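PDB 6TQD: intimin from Escherichia coli O127:H6 str. E2348/69, which probably mediates intimate attachment of the bacterium to host cells as an outer-membrane adhesin with an extracellular passenger that includes Ig-like domains. Local coordinates for residues Ile65-Val70 with Ile98-Asn103; Val112-Ala117 with Thr135-Gly140; Ala144-Ser149 with Ala188-Met193. One frame throughout, in Å; residues are numbered along the deposited sequence.

Contact 1 of 3, residues Ile65-Val70 with Ile98-Asn103; sequences ILPAYV and ITVLSN
Tyr69 and Ser102 make the aromatic part of this contact. Ser102 CB sits over one face of the phenol ring, 3.7 Å from the centroid and 14° off the normal, a CH-pi contact offset toward the rim. Val100 O lies near the plane of the same ring at its edge, 3.6 Å from Tyr69 CD1. With CG anti to the backbone N (chi1 -176°), Tyr69 swings its ring from the loop onto the backbone just where strand 90-101 runs out.

The aliphatic part centres on Val100. Its CG2 branch enters the angle between Leu66 and Pro67, at 3.9 Å from Leu66 CG and equally close to Pro67 CD, while CG1 turns to the carbonyl of Pro67, 3.6 Å from its O. The side chains of Leu66 and Val100 run alongside one another, pointing opposite ways. Leu66 also meets Ile98 through the CG2 methyl of the isoleucine, 3.9 Å from Leu66 CG.

The backbone N-H groups of Tyr69, Ser102 and Asn103 find their acceptors outside the two segments: Glu18 accepts from Tyr69 N through OE2 and from Asn103 N through OE1, and Ser102 N donates to Gln105.

The loop after strand 62-65 is therefore held against strand 90-101, which belongs to the other sheet of the domain, by dispersion and CH-pi contacts, while Glu18 links both segments through its carboxylate.

Contact 2 of 3, residues Val112-Ala117 with Thr135-Gly140; sequences VTDFTA and TVKKNG
Two backbone hydrogen bonds join Thr113 and Asp114 to Thr135. Thr113 N donates to Thr135 O at 2.8 Å, with a C=O...N angle of 164°. Thr135 N in turn donates to Asp114 O at 3.0 Å, the straighter of the two at the hydrogen (167°). The register slips by one residue between the non-hydrogen-bonded pair Val112-Val136 and the hydrogen-bonded pair Asp114-Thr135. This is a beta bulge, and it brings both Val112 CA and Thr113 N to the carbonyl of Thr135, the former through a CA-H...O contact.

Side-chain polarity gathers round the bulge. Thr113 OG1 donates to Asp114 OD2 at 2.9 Å, meeting the carboxylate from above its plane. Lys137 NZ stands 4.3 Å from the same Asp114 OD2, beyond a salt bridge, though its charge may still favour the carboxylate. Thr135 OG1 is bonded to Lys171 and to a water that also reaches Asp114 O weakly.

Around this polar core lies the packing. The extended chain of Lys137 runs across Thr113 at about a right angle: its CB lies 3.8 Å from Thr113 CG2, and its CE passes 3.6 Å from Thr113 OG1. Thr113 holds that hydroxyl between its backbone N and carbonyl carbon (chi1 57°), turned to both Asp114 and the lysine chain. On the face carrying Val112 and Val136, the two CG2 methyls meet at 4.1 Å.

These strands, 111-117 and 130-138, run antiparallel in one sheet of the Ig-like domain. Val112 and Phe115 pack on Ala188 of strand 182-189 and on strand 197-205 in the facing sheet, while strand 171-177 pairs with 130-138 in the same sheet as 111-117.

Contact 3 of 3, residues Ala144-Ser149 with Ala188-Met193; sequences ANVPVS and AKTAEM
Ser149 and Lys189 form the close part of the contact, an antiparallel hydrogen-bonded pair. Ser149 N points almost straight at Lys189 O (2.8 Å, 177° at the hydrogen), whereas the return bond from Lys189 N to Ser149 O is more bent, at 137°. Both donors lie in the carbonyl plane. Next to this pair, Val148 turns inward: with CG1 anti to the backbone N (chi1 179°), that methyl reaches Ala188 CB at 3.9 Å, while CG2 turns to the methyl of Thr190. Thr190 CG2 also meets Val146 CG1 obliquely at 3.9 Å, and its hydroxyl is bonded to Val110 O.

The other end is looser and wetter. Past Thr190 the segments separate, and a water bridges them, donating to Pro147 O and accepting from Ala191 N. Lys189 leads its tip away from Ser149 to the type I turn Thr190-Met193, where NZ donates to Met193 O at 2.9 Å and to Thr190 O.

Strands 147-154 and 182-189 are neighbours in one sheet of the Ig-like beta sandwich; Val148, Ala188 and Thr190 pack toward strands 111-117 and 130-138 of the facing sheet, and the turn leads on toward strand 197-205.

The contacts follow one another along the chain. Contact 1 lies in the first domain, contacts 2 and 3 in the Ig-like domain after it. Contacts 1 and 2, with centres 15 Å apart, touch where the domains meet: Thr99 CG2 packs on Asn139 O at 3.6 Å, and Leu101 on the Asn139 side chain. Contacts 2 and 3 have centres 10 Å apart and share a core between facing sheets, with Val136 CG2 3.6 Å from Val148 CG2 and Phe115 CG 3.7 Å from Ala188 CB. Contact 3 stays about 10 Å from contact 1 at the nearest atoms. The bound sodium ion takes no part in contact 1, lying about 11 Å from the side chain of Ile98.

Contact 1 of 3, residues Ile65-Val70 with Ile98-Asn103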
loop_
_atom_site.group_PDB
_atom_site.type_symbol
_atom_site.label_atom_id
_atom_site.label_comp_id
_atom_site.label_asym_id
_atom_site.label_seq_id
_atom_site.Cartn_x
_atom_site.Cartn_y
_atom_site.Cartn_z
ATOM N N ILE A 65 -5.106 -1.699 15.192
ATOM C CA ILE A 65 -4.630 -0.326 15.059
ATOM C C ILE A 65 -3.419 -0.393 14.141
ATOM O O ILE A 65 -2.398 -0.988 14.488
ATOM C CB ILE A 65 -4.266 0.282 16.415
ATOM C CG1 ILE A 65 -5.410 0.096 17.422
ATOM C CG2 ILE A 65 -3.907 1.757 16.236
ATOM C CD1 ILE A 65 -6.764 0.530 16.924
ATOM N N LEU A 66 -3.536 0.207 12.959
ATOM C CA LEU A 66 -2.490 0.075 11.959
ATOM C C LEU A 66 -1.346 1.045 12.239
ATOM O O LEU A 66 -1.582 2.176 12.677
ATOM C CB LEU A 66 -3.072 0.341 10.574
ATOM C CG LEU A 66 -3.673 -0.891 9.878
ATOM C CD1 LEU A 66 -4.707 -1.575 10.753
ATOM C CD2 LEU A 66 -4.273 -0.541 8.527
ATOM N N PRO A 67 -0.104 0.627 12.025
ATOM C CA PRO A 67 1.025 1.546 12.231
ATOM C C PRO A 67 1.080 2.621 11.149
ATOM O O PRO A 67 0.316 2.615 10.181
ATOM C CB PRO A 67 2.250 0.632 12.161
ATOM C CG PRO A 67 1.825 -0.499 11.327
ATOM C CD PRO A 67 0.354 -0.711 11.622
ATOM N N ALA A 68 2.007 3.555 11.336
ATOM C CA ALA A 68 2.320 4.514 10.290
ATOM C C ALA A 68 2.938 3.811 9.088
ATOM O O ALA A 68 3.598 2.779 9.209
ATOM C CB ALA A 68 3.286 5.574 10.810
ATOM N N TYR A 69 2.721 4.395 7.917
ATOM C CA TYR A 69 3.273 3.848 6.690
ATOM C C TYR A 69 4.784 4.029 6.685
ATOM O O TYR A 69 5.301 5.083 7.076
ATOM C CB TYR A 69 2.673 4.589 5.503
ATOM C CG TYR A 69 3.080 4.088 4.148
ATOM C CD1 TYR A 69 2.494 2.969 3.582
ATOM C CD2 TYR A 69 4.071 4.740 3.422
ATOM C CE1 TYR A 69 2.870 2.524 2.329
ATOM C CE2 TYR A 69 4.447 4.309 2.178
ATOM C CZ TYR A 69 3.851 3.197 1.632
ATOM O OH TYR A 69 4.238 2.772 0.383
ATOM N N VAL A 70 5.487 3.009 6.215
ATOM C CA VAL A 70 6.943 3.024 6.119
ATOM C C VAL A 70 7.312 3.237 4.659
ATOM O O VAL A 70 7.074 2.368 3.814
ATOM C CB VAL A 70 7.551 1.723 6.662
ATOM C CG1 VAL A 70 9.061 1.735 6.511
ATOM C CG2 VAL A 70 7.149 1.502 8.122
ATOM N N ILE A 98 -2.260 -8.044 7.421
ATOM C CA ILE A 98 -2.659 -6.644 7.508
ATOM C C ILE A 98 -1.707 -5.845 6.628
ATOM O O ILE A 98 -0.487 -5.872 6.834
ATOM C CB ILE A 98 -2.625 -6.151 8.962
ATOM C CG1 ILE A 98 -3.618 -6.970 9.806
ATOM C CG2 ILE A 98 -2.907 -4.650 9.054
ATOM C CD1 ILE A 98 -3.425 -6.837 11.298
ATOM N N THR A 99 -2.261 -5.144 5.648
ATOM C CA THR A 99 -1.481 -4.320 4.733
ATOM C C THR A 99 -1.844 -2.862 4.963
ATOM O O THR A 99 -3.028 -2.513 5.012
ATOM C CB THR A 99 -1.759 -4.713 3.288
ATOM O OG1 THR A 99 -1.441 -6.105 3.114
ATOM C CG2 THR A 99 -0.907 -3.892 2.333
ATOM N N VAL A 100 -0.828 -2.018 5.074
ATOM C CA VAL A 100 -0.976 -0.613 5.426
ATOM C C VAL A 100 -0.708 0.205 4.172
ATOM O O VAL A 100 0.352 0.068 3.539
ATOM C CB VAL A 100 -0.004 -0.223 6.552
ATOM C CG1 VAL A 100 -0.083 1.264 6.836
ATOM C CG2 VAL A 100 -0.323 -1.016 7.798
ATOM N N LEU A 101 -1.665 1.047 3.818
ATOM C CA LEU A 101 -1.534 2.014 2.739
ATOM C C LEU A 101 -1.286 3.398 3.319
ATOM O O LEU A 101 -1.657 3.701 4.452
ATOM C CB LEU A 101 -2.794 2.028 1.880
ATOM C CG LEU A 101 -3.089 0.781 1.040
ATOM C CD1 LEU A 101 -3.639 -0.361 1.883
ATOM C CD2 LEU A 101 -4.053 1.112 -0.081
ATOM N N SER A 102 -0.635 4.245 2.528
ATOM C CA SER A 102 -0.345 5.595 2.984
ATOM C C SER A 102 -1.585 6.478 2.867
ATOM O O SER A 102 -2.552 6.150 2.174
ATOM C CB SER A 102 0.808 6.168 2.162
ATOM O OG SER A 102 0.337 6.578 0.892
ATOM N N ASN A 103 -1.540 7.619 3.562
ATOM C CA ASN A 103 -2.670 8.540 3.569
ATOM C C ASN A 103 -3.160 8.869 2.161
ATOM O O ASN A 103 -4.364 9.036 1.937
ATOM C CB ASN A 103 -2.276 9.836 4.286
ATOM C CG ASN A 103 -2.271 9.694 5.785
ATOM O OD1 ASN A 103 -3.157 9.064 6.362
ATOM N ND2 ASN A 103 -1.277 10.289 6.431
#

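Contact 2 of 3, residues Val112-Ala117 with Thr135-Gly140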
loop_
_atom_site.group_PDB
_atom_site.type_symbol
_atom_site.label_atom_id
_atom_site.label_comp_id
_atom_site.label_asym_id
_atom_site.label_seq_id
_atom_site.Cartn_x
_atom_site.Cartn_y
_atom_site.Cartn_z
ATOM N N VAL A 112 -1.391 4.280 -8.902
ATOM C CA VAL A 112 0.040 4.582 -8.845
ATOM C C VAL A 112 0.417 4.843 -7.393
ATOM O O VAL A 112 -0.133 5.742 -6.741
ATOM C CB VAL A 112 0.375 5.801 -9.710
ATOM C CG1 VAL A 112 1.875 6.128 -9.614
ATOM C CG2 VAL A 112 -0.028 5.571 -11.151
ATOM N N THR A 113 1.359 4.065 -6.874
ATOM C CA THR A 113 1.805 4.262 -5.498
ATOM C C THR A 113 3.107 5.042 -5.388
ATOM O O THR A 113 3.384 5.605 -4.326
ATOM C CB THR A 113 1.992 2.914 -4.789
ATOM O OG1 THR A 113 2.931 2.112 -5.520
ATOM C CG2 THR A 113 0.677 2.168 -4.688
ATOM N N ASP A 114 3.914 5.058 -6.439
ATOM C CA ASP A 114 5.211 5.715 -6.419
ATOM C C ASP A 114 5.470 6.239 -7.823
ATOM O O ASP A 114 5.122 5.581 -8.809
ATOM C CB ASP A 114 6.322 4.733 -6.045
ATOM C CG ASP A 114 6.109 4.101 -4.687
ATOM O OD1 ASP A 114 6.495 4.715 -3.672
ATOM O OD2 ASP A 114 5.553 2.983 -4.641
ATOM N N PHE A 115 6.089 7.417 -7.915
ATOM C CA PHE A 115 6.454 7.983 -9.213
ATOM C C PHE A 115 7.732 8.784 -8.974
ATOM O O PHE A 115 7.685 9.872 -8.389
ATOM C CB PHE A 115 5.339 8.852 -9.777
ATOM C CG PHE A 115 5.547 9.266 -11.208
ATOM C CD1 PHE A 115 5.989 8.347 -12.149
ATOM C CD2 PHE A 115 5.267 10.557 -11.621
ATOM C CE1 PHE A 115 6.165 8.716 -13.469
ATOM C CE2 PHE A 115 5.448 10.933 -12.939
ATOM C CZ PHE A 115 5.895 10.007 -13.865
ATOM N N THR A 116 8.859 8.228 -9.411
ATOM C CA THR A 116 10.168 8.759 -9.072
ATOM C C THR A 116 11.016 8.900 -10.327
ATOM O O THR A 116 10.813 8.204 -11.326
ATOM C CB THR A 116 10.903 7.833 -8.089
ATOM O OG1 THR A 116 11.040 6.525 -8.658
ATOM C CG2 THR A 116 10.124 7.718 -6.788
ATOM N N ALA A 117 11.973 9.809 -10.254
ATOM C CA ALA A 117 12.915 10.061 -11.336
ATOM C C ALA A 117 14.303 9.548 -10.969
ATOM O O ALA A 117 14.672 9.487 -9.791
ATOM C CB ALA A 117 12.982 11.558 -11.637
ATOM N N THR A 135 5.085 3.026 -10.321
ATOM C CA THR A 135 4.711 1.714 -9.816
ATOM C C THR A 135 3.223 1.711 -9.522
ATOM O O THR A 135 2.717 2.619 -8.853
ATOM C CB THR A 135 5.501 1.378 -8.550
ATOM O OG1 THR A 135 6.905 1.468 -8.813
ATOM C CG2 THR A 135 5.183 -0.050 -8.105
ATOM N N VAL A 136 2.523 0.700 -10.030
ATOM C CA VAL A 136 1.084 0.552 -9.849
ATOM C C VAL A 136 0.834 -0.654 -8.959
ATOM O O VAL A 136 1.294 -1.758 -9.265
ATOM C CB VAL A 136 0.358 0.380 -11.201
ATOM C CG1 VAL A 136 -1.138 0.148 -10.972
ATOM C CG2 VAL A 136 0.588 1.595 -12.083
ATOM N N LYS A 137 0.076 -0.454 -7.883
ATOM C CA LYS A 137 -0.256 -1.538 -6.968
ATOM C C LYS A 137 -1.735 -1.459 -6.618
ATOM O O LYS A 137 -2.386 -0.420 -6.767
ATOM C CB LYS A 137 0.552 -1.468 -5.658
ATOM C CG LYS A 137 2.051 -1.419 -5.849
ATOM C CD LYS A 137 2.753 -1.372 -4.507
ATOM C CE LYS A 137 4.242 -1.143 -4.650
ATOM N NZ LYS A 137 4.893 -1.034 -3.312
ATOM N N LYS A 138 -2.264 -2.586 -6.140
ATOM C CA LYS A 138 -3.563 -2.646 -5.477
ATOM C C LYS A 138 -3.309 -3.316 -4.141
ATOM O O LYS A 138 -2.858 -4.466 -4.114
ATOM C CB LYS A 138 -4.558 -3.471 -6.294
ATOM C CG LYS A 138 -5.907 -3.704 -5.602
ATOM C CD LYS A 138 -6.793 -4.594 -6.460
ATOM C CE LYS A 138 -8.089 -4.964 -5.753
ATOM N NZ LYS A 138 -8.928 -5.855 -6.606
ATOM N N ASN A 139 -3.550 -2.584 -3.057
ATOM C CA ASN A 139 -3.305 -3.079 -1.696
ATOM C C ASN A 139 -1.896 -3.660 -1.573
ATOM O O ASN A 139 -1.679 -4.750 -1.033
ATOM C CB ASN A 139 -4.372 -4.089 -1.287
ATOM C CG ASN A 139 -5.773 -3.482 -1.268
ATOM O OD1 ASN A 139 -5.937 -2.295 -1.029
ATOM N ND2 ASN A 139 -6.778 -4.298 -1.548
ATOM N N GLY A 140 -0.930 -2.921 -2.106
ATOM C CA GLY A 140 0.467 -3.271 -1.978
ATOM C C GLY A 140 0.980 -4.298 -2.952
ATOM O O GLY A 140 2.171 -4.620 -2.898
HETATM O O HOH W 1 8.179 3.910 -9.003
#

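Contact 3 of 3, residues Ala144-Ser149 with Ala188-Met193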
loop_
_atom_site.group_PDB
_atom_site.type_symbol
_atom_site.label_atom_id
_atom_site.label_comp_id
_atom_site.label_asym_id
_atom_site.label_seq_id
_atom_site.Cartn_x
_atom_site.Cartn_y
_atom_site.Cartn_z
ATOM N N ALA A 144 0.146 -5.856 -13.210
ATOM C CA ALA A 144 0.752 -5.991 -14.529
ATOM C C ALA A 144 -0.181 -5.545 -15.646
ATOM O O ALA A 144 -1.396 -5.739 -15.588
ATOM C CB ALA A 144 1.129 -7.459 -14.751
ATOM N N ASN A 145 0.403 -4.892 -16.657
ATOM C CA ASN A 145 -0.285 -4.546 -17.907
ATOM C C ASN A 145 -1.336 -3.447 -17.728
ATOM O O ASN A 145 -2.325 -3.397 -18.465
ATOM C CB ASN A 145 -0.885 -5.797 -18.566
ATOM C CG ASN A 145 -1.205 -5.591 -20.034
ATOM O OD1 ASN A 145 -2.243 -6.038 -20.521
ATOM N ND2 ASN A 145 -0.318 -4.918 -20.742
ATOM N N VAL A 146 -1.120 -2.539 -16.801
ATOM C CA VAL A 146 -2.048 -1.442 -16.512
ATOM C C VAL A 146 -1.576 -0.192 -17.244
ATOM O O VAL A 146 -0.407 0.188 -17.102
ATOM C CB VAL A 146 -2.144 -1.165 -15.002
ATOM C CG1 VAL A 146 -3.082 0.011 -14.732
ATOM C CG2 VAL A 146 -2.594 -2.407 -14.259
ATOM N N PRO A 147 -2.434 0.486 -18.013
ATOM C CA PRO A 147 -2.004 1.738 -18.662
ATOM C C PRO A 147 -1.820 2.862 -17.654
ATOM O O PRO A 147 -2.691 3.118 -16.821
ATOM C CB PRO A 147 -3.151 2.054 -19.631
ATOM C CG PRO A 147 -3.885 0.755 -19.812
ATOM C CD PRO A 147 -3.736 0.019 -18.521
ATOM N N VAL A 148 -0.699 3.563 -17.767
ATOM C CA VAL A 148 -0.377 4.708 -16.923
ATOM C C VAL A 148 -0.267 5.928 -17.818
ATOM O O VAL A 148 0.446 5.895 -18.820
ATOM C CB VAL A 148 0.937 4.488 -16.162
ATOM C CG1 VAL A 148 1.255 5.683 -15.320
ATOM C CG2 VAL A 148 0.857 3.231 -15.293
ATOM N N SER A 149 -0.953 7.006 -17.445
ATOM C CA SER A 149 -0.957 8.252 -18.199
ATOM C C SER A 149 0.010 9.234 -17.559
ATOM O O SER A 149 -0.013 9.419 -16.338
ATOM C CB SER A 149 -2.360 8.865 -18.202
ATOM O OG SER A 149 -3.250 8.083 -18.976
ATOM N N ALA A 188 1.690 10.978 -12.871
ATOM C CA ALA A 188 1.304 9.668 -13.376
ATOM C C ALA A 188 -0.072 9.298 -12.825
ATOM O O ALA A 188 -0.369 9.562 -11.661
ATOM C CB ALA A 188 2.323 8.606 -12.912
ATOM N N LYS A 189 -0.888 8.663 -13.661
ATOM C CA LYS A 189 -2.248 8.331 -13.255
ATOM C C LYS A 189 -2.726 7.066 -13.950
ATOM O O LYS A 189 -2.382 6.798 -15.103
ATOM C CB LYS A 189 -3.198 9.494 -13.578
ATOM C CG LYS A 189 -4.606 9.353 -12.990
ATOM C CD LYS A 189 -5.515 10.507 -13.383
ATOM C CE LYS A 189 -6.942 10.318 -12.881
ATOM N NZ LYS A 189 -7.651 9.177 -13.538
ATOM N N THR A 190 -3.531 6.285 -13.227
ATOM C CA THR A 190 -4.267 5.166 -13.796
ATOM C C THR A 190 -5.759 5.484 -13.792
ATOM O O THR A 190 -6.234 6.405 -13.107
ATOM C CB THR A 190 -4.010 3.874 -13.013
ATOM O OG1 THR A 190 -4.397 4.080 -11.651
ATOM C CG2 THR A 190 -2.555 3.470 -13.096
ATOM N N ALA A 191 -6.510 4.675 -14.544
ATOM C CA ALA A 191 -7.914 4.985 -14.821
ATOM C C ALA A 191 -8.759 5.117 -13.552
ATOM O O ALA A 191 -9.632 5.990 -13.486
ATOM C CB ALA A 191 -8.514 3.904 -15.731
ATOM N N GLU A 192 -8.524 4.262 -12.549
ATOM C CA GLU A 192 -9.367 4.271 -11.354
ATOM C C GLU A 192 -9.068 5.438 -10.411
ATOM O O GLU A 192 -9.911 5.766 -9.565
ATOM C CB GLU A 192 -9.238 2.953 -10.578
ATOM C CG GLU A 192 -9.818 1.737 -11.273
ATOM C CD GLU A 192 -9.673 0.452 -10.459
ATOM O OE1 GLU A 192 -9.261 0.500 -9.276
ATOM O OE2 GLU A 192 -9.957 -0.632 -11.015
ATOM N N MET A 193 -7.888 6.050 -10.503
ATOM C CA MET A 193 -7.521 7.110 -9.574
ATOM C C MET A 193 -8.380 8.347 -9.797
ATOM O O MET A 193 -8.825 8.632 -10.916
ATOM C CB MET A 193 -6.053 7.495 -9.766
ATOM C CG MET A 193 -5.089 6.416 -9.348
ATOM S SD MET A 193 -3.407 6.748 -9.808
ATOM C CE MET A 193 -2.903 8.048 -8.716
HETATM O O HOH W 2 -5.328 2.614 -16.307
#